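PDB 1VQV: thiamine-monophosphate kinase from Aquifex aeolicus, which catalyses the ATP-dependent phosphorylation of thiamine monophosphate to thiamine diphosphate, the active form of vitamin B1. Local coordinates for residues 37-42 against 70-75; 79-84 against 131-136; 85-90 against 121-126; 150-155 against 264-269; 233-238 against 278-283. All coordinates share one frame; numbering follows the deposited sequence.

Contact 1. Residues 37-42 against 70-75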
# COMPACT_ATOMS: atom_id res chain seq x y z
N LYS B 37 5.75 18.99 -4.76
CA LYS B 37 5.90 17.81 -3.92
C LYS B 37 4.82 16.73 -4.13
O LYS B 37 3.79 16.95 -4.77
CB LYS B 37 5.91 18.19 -2.44
CG LYS B 37 7.16 18.92 -1.95
CD LYS B 37 7.17 18.96 -0.42
CE LYS B 37 8.33 19.76 0.17
NZ LYS B 37 8.10 21.25 0.15
N LEU B 38 5.09 15.55 -3.59
CA LEU B 38 4.17 14.43 -3.66
C LEU B 38 3.90 13.98 -2.25
O LEU B 38 4.78 14.03 -1.41
CB LEU B 38 4.76 13.27 -4.43
CG LEU B 38 4.84 13.46 -5.94
CD1 LEU B 38 5.31 12.16 -6.54
CD2 LEU B 38 3.48 13.83 -6.50
N LEU B 39 2.68 13.58 -1.98
CA LEU B 39 2.36 13.12 -0.64
C LEU B 39 1.98 11.66 -0.73
O LEU B 39 1.04 11.28 -1.43
CB LEU B 39 1.22 13.96 -0.06
CG LEU B 39 1.53 15.45 0.09
CD1 LEU B 39 0.32 16.17 0.67
CD2 LEU B 39 2.74 15.64 0.99
N LEU B 40 2.75 10.83 -0.04
CA LEU B 40 2.51 9.41 -0.04
C LEU B 40 1.83 9.04 1.27
O LEU B 40 2.28 9.42 2.36
CB LEU B 40 3.82 8.67 -0.19
CG LEU B 40 4.69 9.16 -1.35
CD1 LEU B 40 5.97 8.34 -1.39
CD2 LEU B 40 3.94 9.05 -2.67
N THR B 41 0.73 8.30 1.14
CA THR B 41 -0.04 7.85 2.29
C THR B 41 -0.58 6.43 2.14
O THR B 41 -0.79 5.94 1.02
CB THR B 41 -1.25 8.81 2.59
OG1 THR B 41 -1.85 8.46 3.85
CG2 THR B 41 -2.32 8.71 1.50
N THR B 42 -0.79 5.77 3.28
CA THR B 42 -1.36 4.43 3.33
C THR B 42 -2.26 4.32 4.58
O THR B 42 -2.00 4.97 5.59
CB THR B 42 -0.26 3.31 3.39
OG1 THR B 42 -0.89 2.04 3.55
CG2 THR B 42 0.71 3.53 4.55
N SER B 70 -8.20 12.35 3.54
CA SER B 70 -8.20 13.23 4.69
C SER B 70 -6.81 13.58 5.20
O SER B 70 -6.64 14.59 5.87
CB SER B 70 -9.02 12.64 5.82
OG SER B 70 -10.40 12.76 5.54
N ASP B 71 -5.84 12.73 4.90
CA ASP B 71 -4.46 12.94 5.30
C ASP B 71 -3.76 13.83 4.29
O ASP B 71 -2.99 14.72 4.66
CB ASP B 71 -3.73 11.61 5.39
CG ASP B 71 -4.26 10.74 6.48
OD1 ASP B 71 -4.32 11.23 7.63
OD2 ASP B 71 -4.61 9.57 6.18
N VAL B 72 -4.00 13.55 3.01
CA VAL B 72 -3.44 14.34 1.93
C VAL B 72 -3.99 15.75 2.06
O VAL B 72 -3.26 16.73 1.91
CB VAL B 72 -3.87 13.81 0.54
CG1 VAL B 72 -3.37 14.74 -0.55
CG2 VAL B 72 -3.33 12.40 0.31
N ILE B 73 -5.28 15.85 2.34
CA ILE B 73 -5.95 17.13 2.48
C ILE B 73 -5.41 17.97 3.63
O ILE B 73 -5.20 19.17 3.48
CB ILE B 73 -7.51 16.88 2.60
CG1 ILE B 73 -8.18 17.43 1.36
CG2 ILE B 73 -8.10 17.49 3.87
CD1 ILE B 73 -7.50 16.99 0.09
N ALA B 74 -5.15 17.32 4.76
CA ALA B 74 -4.63 18.00 5.94
C ALA B 74 -3.25 18.59 5.74
O ALA B 74 -2.79 19.38 6.56
CB ALA B 74 -4.62 17.04 7.13
N ASN B 75 -2.58 18.20 4.66
CA ASN B 75 -1.24 18.71 4.37
C ASN B 75 -1.24 19.70 3.19
O ASN B 75 -0.19 20.09 2.69
CB ASN B 75 -0.27 17.54 4.13
CG ASN B 75 0.07 16.77 5.41
OD1 ASN B 75 0.54 17.35 6.40
ND2 ASN B 75 -0.16 15.47 5.41
O HOH W 1 -3.92 7.20 5.61
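Thr41, on strand 38-46, sends its side chain between Asp71 and Val72 of helix 57-73, and its two branches do different work. From CB, OG1 swings anti to the backbone N (chi1 -171°) and CG2 takes the place between N and the carbonyl carbon. OG1 lies 4.0 Å from Asp71 CB and 3.8 Å from Asp71 OD2, and the two side chains cross at about a right angle. A water bridges that gap: it is hydrogen-bonded to Thr41 OG1 at 3.0 Å and donates to Asp71 OD2. OG1 also has a weak hydrogen bond to Asn68 OD1, one turn back on the helix. The methyl CG2 instead rests on Val72 CG2, 4.0 Å away. Two residues earlier, Leu39 spans the end of the helix and the turn after it, CD1 lying 4.1 Å from Val72 CG1 and 3.8 Å from Asn75 CB. Asn75 in turn places ND2 near Asp27, to which it makes a weak hydrogen bond. Thr41, Asp71 and Asp27 share one magnesium site, and Asp71 serves two further magnesium sites, one of them together with Asp207. The chemistry is therefore split: methyl groups pack strand against helix, while the oxygens and the water gather beside the magnesium sites, where hard oxygen ligands suit the metal.

Contact 2. Residues 79-84 against 131-136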
# COMPACT_ATOMS: atom_id res chain seq x y z
N PRO B 79 -5.58 14.79 -3.78
CA PRO B 79 -5.49 13.35 -4.08
C PRO B 79 -5.46 13.09 -5.58
O PRO B 79 -6.34 13.54 -6.30
CB PRO B 79 -6.75 12.79 -3.43
CG PRO B 79 -7.73 13.90 -3.60
CD PRO B 79 -6.91 15.12 -3.23
N LYS B 80 -4.44 12.37 -6.04
CA LYS B 80 -4.29 12.06 -7.46
C LYS B 80 -4.44 10.58 -7.83
O LYS B 80 -5.34 10.22 -8.58
CB LYS B 80 -2.95 12.58 -7.96
CG LYS B 80 -2.84 14.12 -7.99
CD LYS B 80 -3.77 14.73 -9.05
CE LYS B 80 -3.30 14.36 -10.46
NZ LYS B 80 -4.31 14.71 -11.50
N TRP B 81 -3.58 9.72 -7.29
CA TRP B 81 -3.64 8.29 -7.64
C TRP B 81 -3.78 7.35 -6.45
O TRP B 81 -3.30 7.64 -5.36
CB TRP B 81 -2.39 7.88 -8.44
CG TRP B 81 -2.14 8.78 -9.61
CD1 TRP B 81 -2.87 8.86 -10.75
CD2 TRP B 81 -1.18 9.84 -9.67
NE1 TRP B 81 -2.44 9.91 -11.52
CE2 TRP B 81 -1.40 10.53 -10.88
CE3 TRP B 81 -0.15 10.27 -8.81
CZ2 TRP B 81 -0.64 11.64 -11.25
CZ3 TRP B 81 0.60 11.38 -9.18
CH2 TRP B 81 0.35 12.05 -10.39
N ALA B 82 -4.42 6.22 -6.67
CA ALA B 82 -4.63 5.25 -5.61
C ALA B 82 -4.42 3.79 -6.03
O ALA B 82 -4.78 3.39 -7.14
CB ALA B 82 -6.03 5.42 -5.05
N LEU B 83 -3.83 3.02 -5.12
CA LEU B 83 -3.58 1.59 -5.30
C LEU B 83 -4.35 0.86 -4.19
O LEU B 83 -4.11 1.09 -2.99
CB LEU B 83 -2.09 1.25 -5.16
CG LEU B 83 -1.10 1.64 -6.26
CD1 LEU B 83 0.26 1.11 -5.90
CD2 LEU B 83 -1.55 1.04 -7.57
N ILE B 84 -5.27 -0.01 -4.57
CA ILE B 84 -6.06 -0.74 -3.59
C ILE B 84 -5.77 -2.22 -3.56
O ILE B 84 -6.01 -2.94 -4.54
CB ILE B 84 -7.56 -0.51 -3.81
CG1 ILE B 84 -7.87 0.97 -3.62
CG2 ILE B 84 -8.36 -1.38 -2.86
CD1 ILE B 84 -9.32 1.32 -3.73
N PHE B 131 -3.46 2.79 -0.87
CA PHE B 131 -2.29 3.62 -1.09
C PHE B 131 -2.72 4.81 -1.91
O PHE B 131 -3.41 4.66 -2.92
CB PHE B 131 -1.24 2.81 -1.85
CG PHE B 131 -0.04 3.60 -2.33
CD1 PHE B 131 0.81 4.24 -1.42
CD2 PHE B 131 0.29 3.62 -3.69
CE1 PHE B 131 1.97 4.89 -1.86
CE2 PHE B 131 1.44 4.26 -4.14
CZ PHE B 131 2.29 4.89 -3.22
N LEU B 132 -2.31 5.99 -1.50
CA LEU B 132 -2.70 7.18 -2.22
C LEU B 132 -1.58 8.16 -2.39
O LEU B 132 -0.83 8.46 -1.46
CB LEU B 132 -3.84 7.86 -1.49
CG LEU B 132 -4.37 9.14 -2.12
CD1 LEU B 132 -5.01 8.85 -3.45
CD2 LEU B 132 -5.38 9.75 -1.18
N VAL B 133 -1.47 8.68 -3.61
CA VAL B 133 -0.46 9.66 -3.91
C VAL B 133 -1.15 10.97 -4.24
O VAL B 133 -2.12 10.99 -4.99
CB VAL B 133 0.37 9.25 -5.10
CG1 VAL B 133 1.44 10.30 -5.35
CG2 VAL B 133 0.98 7.89 -4.85
N GLY B 134 -0.64 12.07 -3.66
CA GLY B 134 -1.21 13.38 -3.90
C GLY B 134 -0.16 14.47 -4.05
O GLY B 134 0.84 14.49 -3.33
N GLU B 135 -0.37 15.40 -4.97
CA GLU B 135 0.58 16.49 -5.19
C GLU B 135 0.26 17.70 -4.30
O GLU B 135 -0.84 17.81 -3.77
CB GLU B 135 0.57 16.89 -6.67
CG GLU B 135 -0.83 16.96 -7.24
CD GLU B 135 -0.89 17.54 -8.65
OE1 GLU B 135 -0.07 17.12 -9.51
OE2 GLU B 135 -1.77 18.41 -8.90
N THR B 136 1.24 18.59 -4.12
CA THR B 136 1.06 19.80 -3.29
C THR B 136 2.02 20.86 -3.76
O THR B 136 3.14 20.57 -4.17
CB THR B 136 1.39 19.56 -1.79
OG1 THR B 136 0.63 18.47 -1.29
CG2 THR B 136 1.07 20.81 -0.97
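Val133 is opposed by two residues at once, Lys80 and Trp81, which makes a classic beta bulge in the antiparallel pairing of strands 77-88 and 127-136. Val133 O takes two donors, Lys80 N at 2.9 Å and Trp81 N at 3.0 Å. At the bulge, Lys80 CB sits over the centre of the Trp81 ring, 3.6 Å above its plane, while Val133 CG1 fits against the ring's edge, 3.8 Å from Trp81 CE3. Leu83 and Phe131 lie side by side, with Leu83 CB in the plane of the phenyl ring at its edge. On the reverse face Leu132 fills the hollow beside Pro79, its CD2 4.0 Å from Pro79 CB, and Gly134 lets the proline come close, their CA atoms 4.3 Å apart. Lys80 CG leans on Glu135 CG at 3.6 Å. With an alanine here in place of Lys80, Glu135 would probably lose this lateral support and a nearby positive charge, and be freer to turn. Strands 38-46 and 114-122 flank the pair. Helices 57-73 and 94-111 cover the face of Pro79 and Leu132, whereas the face of Trp81 and Phe131 meets the second subunit, where Phe131 stacks on Phe131 of that chain.

Contact 3. Residues 85-90 against 121-126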
# COMPACT_ATOMS: atom_id res chain seq x y z
N SER B 85 -5.27 -2.67 -2.42
CA SER B 85 -4.92 -4.06 -2.21
C SER B 85 -5.97 -4.74 -1.33
O SER B 85 -6.29 -4.26 -0.24
CB SER B 85 -3.53 -4.12 -1.56
OG SER B 85 -3.02 -5.43 -1.48
N LEU B 86 -6.52 -5.85 -1.81
CA LEU B 86 -7.55 -6.55 -1.04
C LEU B 86 -7.19 -7.97 -0.63
O LEU B 86 -6.72 -8.76 -1.44
CB LEU B 86 -8.86 -6.58 -1.83
CG LEU B 86 -9.61 -5.27 -2.05
CD1 LEU B 86 -10.91 -5.57 -2.74
CD2 LEU B 86 -9.87 -4.57 -0.70
N ASN B 87 -7.42 -8.25 0.65
CA ASN B 87 -7.21 -9.58 1.23
C ASN B 87 -8.64 -10.08 1.42
O ASN B 87 -9.34 -9.65 2.34
CB ASN B 87 -6.55 -9.48 2.61
CG ASN B 87 -5.07 -9.18 2.54
OD1 ASN B 87 -4.40 -9.11 3.57
ND2 ASN B 87 -4.54 -9.01 1.32
N LEU B 88 -9.09 -10.99 0.56
CA LEU B 88 -10.46 -11.48 0.65
C LEU B 88 -10.60 -12.97 0.90
O LEU B 88 -9.85 -13.78 0.37
CB LEU B 88 -11.19 -11.13 -0.65
CG LEU B 88 -11.08 -9.68 -1.11
CD1 LEU B 88 -11.38 -9.55 -2.60
CD2 LEU B 88 -12.01 -8.84 -0.28
N PRO B 89 -11.58 -13.36 1.74
CA PRO B 89 -11.80 -14.78 2.04
C PRO B 89 -12.43 -15.38 0.77
O PRO B 89 -13.37 -14.82 0.21
CB PRO B 89 -12.80 -14.74 3.20
CG PRO B 89 -12.54 -13.41 3.84
CD PRO B 89 -12.35 -12.50 2.66
N GLU B 90 -11.91 -16.52 0.31
CA GLU B 90 -12.42 -17.16 -0.91
C GLU B 90 -13.94 -17.36 -0.92
O GLU B 90 -14.56 -17.44 -1.98
CB GLU B 90 -11.69 -18.50 -1.17
CG GLU B 90 -12.18 -19.66 -0.31
CD GLU B 90 -11.44 -20.98 -0.58
OE1 GLU B 90 -11.16 -21.29 -1.76
OE2 GLU B 90 -11.16 -21.73 0.40
N SER B 121 -5.50 -11.11 -2.84
CA SER B 121 -4.89 -12.25 -2.18
C SER B 121 -5.91 -12.94 -1.28
O SER B 121 -6.74 -12.26 -0.66
CB SER B 121 -3.70 -11.76 -1.36
OG SER B 121 -3.11 -12.83 -0.64
N LYS B 122 -5.86 -14.27 -1.20
CA LYS B 122 -6.80 -15.01 -0.36
C LYS B 122 -6.48 -14.71 1.08
O LYS B 122 -5.33 -14.46 1.42
CB LYS B 122 -6.72 -16.52 -0.61
CG LYS B 122 -5.48 -17.24 -0.06
CD LYS B 122 -5.63 -18.79 -0.10
CE LYS B 122 -4.28 -19.52 0.17
NZ LYS B 122 -4.29 -20.39 1.40
N SER B 123 -7.49 -14.74 1.94
CA SER B 123 -7.26 -14.44 3.34
C SER B 123 -8.39 -14.94 4.22
O SER B 123 -9.55 -14.96 3.81
CB SER B 123 -7.11 -12.93 3.52
OG SER B 123 -5.81 -12.58 3.98
N GLU B 124 -8.06 -15.31 5.44
CA GLU B 124 -9.10 -15.80 6.32
C GLU B 124 -10.13 -14.67 6.57
O GLU B 124 -11.33 -14.93 6.68
CB GLU B 124 -8.47 -16.29 7.63
CG GLU B 124 -9.41 -17.12 8.52
CD GLU B 124 -9.74 -18.51 7.96
OE1 GLU B 124 -8.89 -19.43 8.05
OE2 GLU B 124 -10.87 -18.66 7.42
N LYS B 125 -9.65 -13.42 6.62
CA LYS B 125 -10.53 -12.26 6.85
C LYS B 125 -10.30 -11.07 5.87
O LYS B 125 -9.24 -10.96 5.22
CB LYS B 125 -10.39 -11.78 8.30
CG LYS B 125 -11.09 -12.64 9.34
CD LYS B 125 -12.59 -12.67 9.10
CE LYS B 125 -13.35 -13.49 10.15
NZ LYS B 125 -13.23 -12.93 11.53
N ILE B 126 -11.29 -10.19 5.76
CA ILE B 126 -11.18 -9.04 4.87
C ILE B 126 -10.18 -8.00 5.37
O ILE B 126 -10.33 -7.43 6.45
CB ILE B 126 -12.55 -8.36 4.64
CG1 ILE B 126 -13.54 -9.36 4.05
CG2 ILE B 126 -12.40 -7.18 3.69
CD1 ILE B 126 -15.01 -8.88 4.00
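Asn87 and Ser121 pair in parallel, side chains on the same face, where the two parallel strands of the beta-alpha-beta unit 77-88, 94-111, 114-122 run together. Three backbone bonds join the strands: Ser121 N to Leu86 O at 3.0 Å, Leu88 N to Ser121 O at 2.9 Å, and a weak one from Ser123 N to Leu88 O. Asn87 O faces away from this ladder, toward Gly127, with which Asn87 is hydrogen-bonded through the backbone, and takes a CA-H...O contact from Ile126 CA at 3.2 Å. Ile126 N is satisfied by Glu47 OE1. Ser121 OG has weak bonds to Lys122 O and to Asn46 ND2 of the second subunit. The Asn87 side chain lies against the serines by its carbons and amide, CB 3.5 Å from Ser123 OG and ND2 3.9 Å from Ser121 CB. Pro89 turns its ring onto Ile126 at about a right angle, CD to CG1 3.6 Å. Pro89 N comes within 3.3 Å of Ser123 O but has no hydrogen to share. The ladder thus weakens at Ser123 and stops at the proline, where hydrocarbon packing replaces hydrogen bonding as strand 77-88 ends and 123-126 loops round toward strand 127-136.

Contact 4. Residues 150-155 against 264-269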
# COMPACT_ATOMS: atom_id res chain seq x y z
N SER B 150 -4.07 31.33 16.31
CA SER B 150 -5.28 30.84 16.95
C SER B 150 -5.34 29.35 16.56
O SER B 150 -4.61 28.91 15.65
CB SER B 150 -6.52 31.58 16.46
OG SER B 150 -6.67 32.82 17.13
N VAL B 151 -6.16 28.56 17.24
CA VAL B 151 -6.25 27.15 16.90
C VAL B 151 -7.67 26.82 16.43
O VAL B 151 -8.63 27.00 17.17
CB VAL B 151 -5.84 26.25 18.11
CG1 VAL B 151 -5.76 24.78 17.67
CG2 VAL B 151 -4.49 26.71 18.66
N PHE B 152 -7.78 26.37 15.19
CA PHE B 152 -9.09 26.03 14.62
C PHE B 152 -9.24 24.54 14.32
O PHE B 152 -8.25 23.81 14.22
CB PHE B 152 -9.33 26.75 13.29
CG PHE B 152 -9.15 28.23 13.34
CD1 PHE B 152 -7.87 28.79 13.31
CD2 PHE B 152 -10.26 29.07 13.42
CE1 PHE B 152 -7.70 30.19 13.34
CE2 PHE B 152 -10.10 30.46 13.46
CZ PHE B 152 -8.82 31.02 13.42
N VAL B 153 -10.50 24.12 14.20
CA VAL B 153 -10.86 22.75 13.83
C VAL B 153 -12.04 22.90 12.88
O VAL B 153 -12.83 23.83 13.00
CB VAL B 153 -11.29 21.84 15.02
CG1 VAL B 153 -10.15 21.69 16.01
CG2 VAL B 153 -12.55 22.37 15.70
N SER B 154 -12.17 22.00 11.92
CA SER B 154 -13.29 22.06 10.99
C SER B 154 -14.39 21.19 11.55
O SER B 154 -14.14 20.37 12.43
CB SER B 154 -12.88 21.57 9.60
OG SER B 154 -12.34 20.27 9.66
N GLY B 155 -15.61 21.39 11.06
CA GLY B 155 -16.73 20.59 11.52
C GLY B 155 -16.88 20.56 13.03
O GLY B 155 -16.47 21.49 13.73
N LEU B 264 -10.07 18.67 10.42
CA LEU B 264 -8.77 19.31 10.44
C LEU B 264 -8.47 20.08 11.72
O LEU B 264 -9.36 20.67 12.32
CB LEU B 264 -8.66 20.27 9.27
CG LEU B 264 -8.75 19.64 7.89
CD1 LEU B 264 -8.89 20.71 6.85
CD2 LEU B 264 -7.50 18.78 7.65
N LEU B 265 -7.21 20.06 12.13
CA LEU B 265 -6.74 20.80 13.29
C LEU B 265 -5.58 21.60 12.73
O LEU B 265 -4.53 21.03 12.43
CB LEU B 265 -6.26 19.87 14.40
CG LEU B 265 -5.60 20.56 15.59
CD1 LEU B 265 -6.56 21.50 16.26
CD2 LEU B 265 -5.13 19.52 16.57
N PHE B 266 -5.77 22.90 12.56
CA PHE B 266 -4.76 23.77 11.97
C PHE B 266 -4.55 25.04 12.77
O PHE B 266 -5.30 25.31 13.69
CB PHE B 266 -5.15 24.10 10.52
CG PHE B 266 -6.53 24.73 10.35
CD1 PHE B 266 -6.68 26.06 9.94
CD2 PHE B 266 -7.69 23.99 10.58
CE1 PHE B 266 -7.95 26.63 9.76
CE2 PHE B 266 -8.97 24.56 10.41
CZ PHE B 266 -9.09 25.88 9.99
N THR B 267 -3.52 25.81 12.43
CA THR B 267 -3.27 27.05 13.13
C THR B 267 -2.82 28.15 12.20
O THR B 267 -2.11 27.91 11.22
CB THR B 267 -2.18 26.94 14.22
OG1 THR B 267 -0.90 26.92 13.60
CG2 THR B 267 -2.37 25.70 15.04
N HIS B 268 -3.25 29.37 12.53
CA HIS B 268 -2.89 30.58 11.81
C HIS B 268 -3.49 31.81 12.50
O HIS B 268 -4.35 31.68 13.37
CB HIS B 268 -3.31 30.48 10.33
CG HIS B 268 -4.79 30.35 10.10
ND1 HIS B 268 -5.72 31.20 10.66
CD2 HIS B 268 -5.48 29.55 9.25
CE1 HIS B 268 -6.91 30.93 10.16
NE2 HIS B 268 -6.80 29.94 9.30
N PRO B 269 -3.00 33.01 12.15
CA PRO B 269 -3.54 34.22 12.79
C PRO B 269 -5.07 34.34 12.64
O PRO B 269 -5.64 33.98 11.60
CB PRO B 269 -2.76 35.36 12.10
CG PRO B 269 -2.29 34.76 10.81
CD PRO B 269 -1.92 33.35 11.20
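An aromatic cluster of Phe152, Phe266 and His268 occupies one face of the antiparallel strand pair 150-153 and 264-268, inside the mixed sheet of the C-terminal half of this PurM-like protein. Phe152 and Phe266 are a hydrogen-bonded pair, N to O at 3.1 Å in both directions. Their ring planes lie within 19° of parallel, but the offset is too large for much overlap; instead Phe152 CB lies over one face of the Phe266 ring, 3.8 Å from its centroid, a CH-pi contact. Phe266 takes up this position because its CG stands between the backbone N and carbonyl carbon (chi1 55°), folding the ring back across the neighbouring strand. The outer part of the Phe152 ring reaches His268, CE1 to CE1 3.4 Å, with the two rings oblique. Were Phe152 replaced by an alanine, the His268 ring would probably lose its contact on this side and a gap would open beside Phe266. His268 is nevertheless held at both nitrogens, ND1 donating to Pro269 O and NE2 hydrogen-bonded to His197 of helix 195-201. On the reverse face Leu265 CD1 nestles between Val151 CG1 at 3.7 Å and Val153 CG1 at 3.6 Å. At Ser154 the backbone N still donates to Leu264 O, and the side chain adds a second bond: OG, also hydrogen-bonded to Gln263, accepts one from Leu264 N at 2.9 Å, nearly straight at 170°.

Contact 5. Residues 233-238 against 278-283. With PO4 (phosphate ion), chain E.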
# COMPACT_ATOMS: atom_id res chain seq x y z
N LYS B 233 -15.62 26.15 23.57
CA LYS B 233 -15.43 26.71 22.24
C LYS B 233 -15.51 25.54 21.26
O LYS B 233 -15.79 25.71 20.08
CB LYS B 233 -14.06 27.37 22.15
CG LYS B 233 -14.09 28.86 22.38
CD LYS B 233 -12.67 29.38 22.53
CE LYS B 233 -12.53 30.84 22.08
NZ LYS B 233 -11.09 31.23 22.01
N LEU B 234 -15.25 24.34 21.79
CA LEU B 234 -15.27 23.09 21.04
C LEU B 234 -16.60 22.92 20.31
O LEU B 234 -17.67 22.98 20.92
CB LEU B 234 -15.03 21.93 22.01
CG LEU B 234 -13.62 21.35 22.15
CD1 LEU B 234 -12.57 22.43 22.07
CD2 LEU B 234 -13.50 20.59 23.46
N PRO B 235 -16.54 22.73 18.98
CA PRO B 235 -17.70 22.55 18.10
C PRO B 235 -18.43 21.23 18.34
O PRO B 235 -17.91 20.15 18.07
CB PRO B 235 -17.10 22.64 16.71
CG PRO B 235 -15.74 22.06 16.91
CD PRO B 235 -15.29 22.67 18.21
N LEU B 236 -19.64 21.36 18.86
CA LEU B 236 -20.46 20.22 19.18
C LEU B 236 -21.70 20.16 18.33
O LEU B 236 -22.44 21.12 18.21
CB LEU B 236 -20.86 20.29 20.64
CG LEU B 236 -19.92 19.70 21.70
CD1 LEU B 236 -18.47 20.03 21.44
CD2 LEU B 236 -20.39 20.21 23.03
N SER B 237 -21.91 18.99 17.73
CA SER B 237 -23.05 18.77 16.86
C SER B 237 -24.31 18.46 17.66
O SER B 237 -24.24 18.00 18.80
CB SER B 237 -22.75 17.62 15.89
OG SER B 237 -23.63 16.53 16.08
N ASN B 238 -25.45 18.72 17.03
CA ASN B 238 -26.76 18.48 17.63
C ASN B 238 -27.06 17.02 17.97
O ASN B 238 -27.64 16.74 19.02
CB ASN B 238 -27.85 19.06 16.72
CG ASN B 238 -27.98 20.58 16.85
OD1 ASN B 238 -27.09 21.35 16.42
ND2 ASN B 238 -29.08 21.02 17.45
N ASP B 278 -17.00 26.30 7.77
CA ASP B 278 -17.50 26.12 9.15
C ASP B 278 -16.38 25.98 10.18
O ASP B 278 -16.44 25.18 11.12
CB ASP B 278 -18.44 24.91 9.23
CG ASP B 278 -17.75 23.58 8.96
OD1 ASP B 278 -18.44 22.64 8.54
OD2 ASP B 278 -16.53 23.44 9.18
N MSE B 279 -15.37 26.80 9.96
CA MSE B 279 -14.18 26.89 10.80
C MSE B 279 -14.55 27.34 12.23
O MSE B 279 -15.43 28.18 12.41
CB MSE B 279 -13.28 27.93 10.12
CG MSE B 279 -11.86 27.95 10.50
SE MSE B 279 -11.07 29.29 9.36
CE MSE B 279 -11.84 28.80 7.63
N THR B 280 -13.88 26.79 13.24
CA THR B 280 -14.16 27.16 14.63
C THR B 280 -12.87 27.29 15.46
O THR B 280 -12.11 26.33 15.60
CB THR B 280 -15.04 26.11 15.33
OG1 THR B 280 -16.26 25.94 14.59
CG2 THR B 280 -15.36 26.54 16.75
N GLU B 281 -12.63 28.48 16.01
CA GLU B 281 -11.44 28.68 16.82
C GLU B 281 -11.70 28.09 18.21
O GLU B 281 -12.71 28.39 18.85
CB GLU B 281 -11.12 30.16 16.94
CG GLU B 281 -9.85 30.41 17.71
CD GLU B 281 -9.82 31.76 18.38
OE1 GLU B 281 -9.77 32.79 17.65
OE2 GLU B 281 -9.86 31.79 19.63
N ILE B 282 -10.78 27.28 18.70
CA ILE B 282 -10.97 26.65 19.99
C ILE B 282 -9.94 27.02 21.05
O ILE B 282 -10.14 26.76 22.23
CB ILE B 282 -10.99 25.11 19.83
CG1 ILE B 282 -9.64 24.63 19.30
CG2 ILE B 282 -12.10 24.70 18.87
CD1 ILE B 282 -9.43 23.16 19.51
N GLY B 283 -8.85 27.64 20.62
CA GLY B 283 -7.84 28.01 21.58
C GLY B 283 -6.74 28.86 20.98
O GLY B 283 -6.90 29.38 19.87
P PO4 E . -25.20 19.84 13.01
O1 PO4 E . -25.64 20.64 14.17
O2 PO4 E . -24.08 20.54 12.34
O3 PO4 E . -24.75 18.52 13.46
O4 PO4 E . -26.33 19.68 12.06
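Lys233 lays its side chain along the backbone of strand 280-286 and ends in a salt bridge, NZ to Glu281 OE2 at 2.7 Å. Beyond CG the chain is extended, so its methylenes follow the strand, CB 3.7 Å from Glu281 O and CD 3.7 Å from Ile282 O. Glu281, with CG anti to its backbone N (chi1 -177°), runs beside the lysine in the same direction and presents OE2 nearly along its C-O axis. Its other oxygen, OE1, has weaker partners in Ser150 and Lys270. Ile282 supplies the apolar half: its CB lies 3.8 Å from Leu234 CD1 and its CG2 3.8 Å from Pro235 CD. Thr280 adds its methyl CG2, 3.5 Å from Lys233 O. The segment 233-238 then leaves the strand for Ser237, which caps helix 238-246 through OG to Leu240 N. There a phosphate, probably from the crystallisation liquor, takes a weak bond from Asn238 N. The contact is plain packing far from the substrate, nucleotide and magnesium sites, a loop packed across an inner strand of the sheet by one ion pair and an apolar patch. Strand 280-286 carries a classic beta bulge here, with Ile282 and Gly283 together opposite Val151 of strand 150-153.

Overall arrangement
The contacts fall into two groups, one for each sheet. Contacts 1, 2 and 3 belong to the four-stranded sheet of the N-terminal domain; contacts 1 and 2 have centres about 8 Å apart and join through Thr41 O and Leu132 N (2.9 Å), and contact 3 continues strand 77-88 toward the ATP-binding residues Tyr101 and Asn119. All three touch the second subunit. Contacts 4 and 5 belong to the other sheet, contact 5 through strand 280-286 and a loop packed on it; they are joined by Val151 N and Gly283 O, 2.9 Å apart, a probable hydrogen bond. The two halves meet where Ala74 of contact 1 packs on Leu264 of contact 4, near the magnesium residues Asp71 and Asp207.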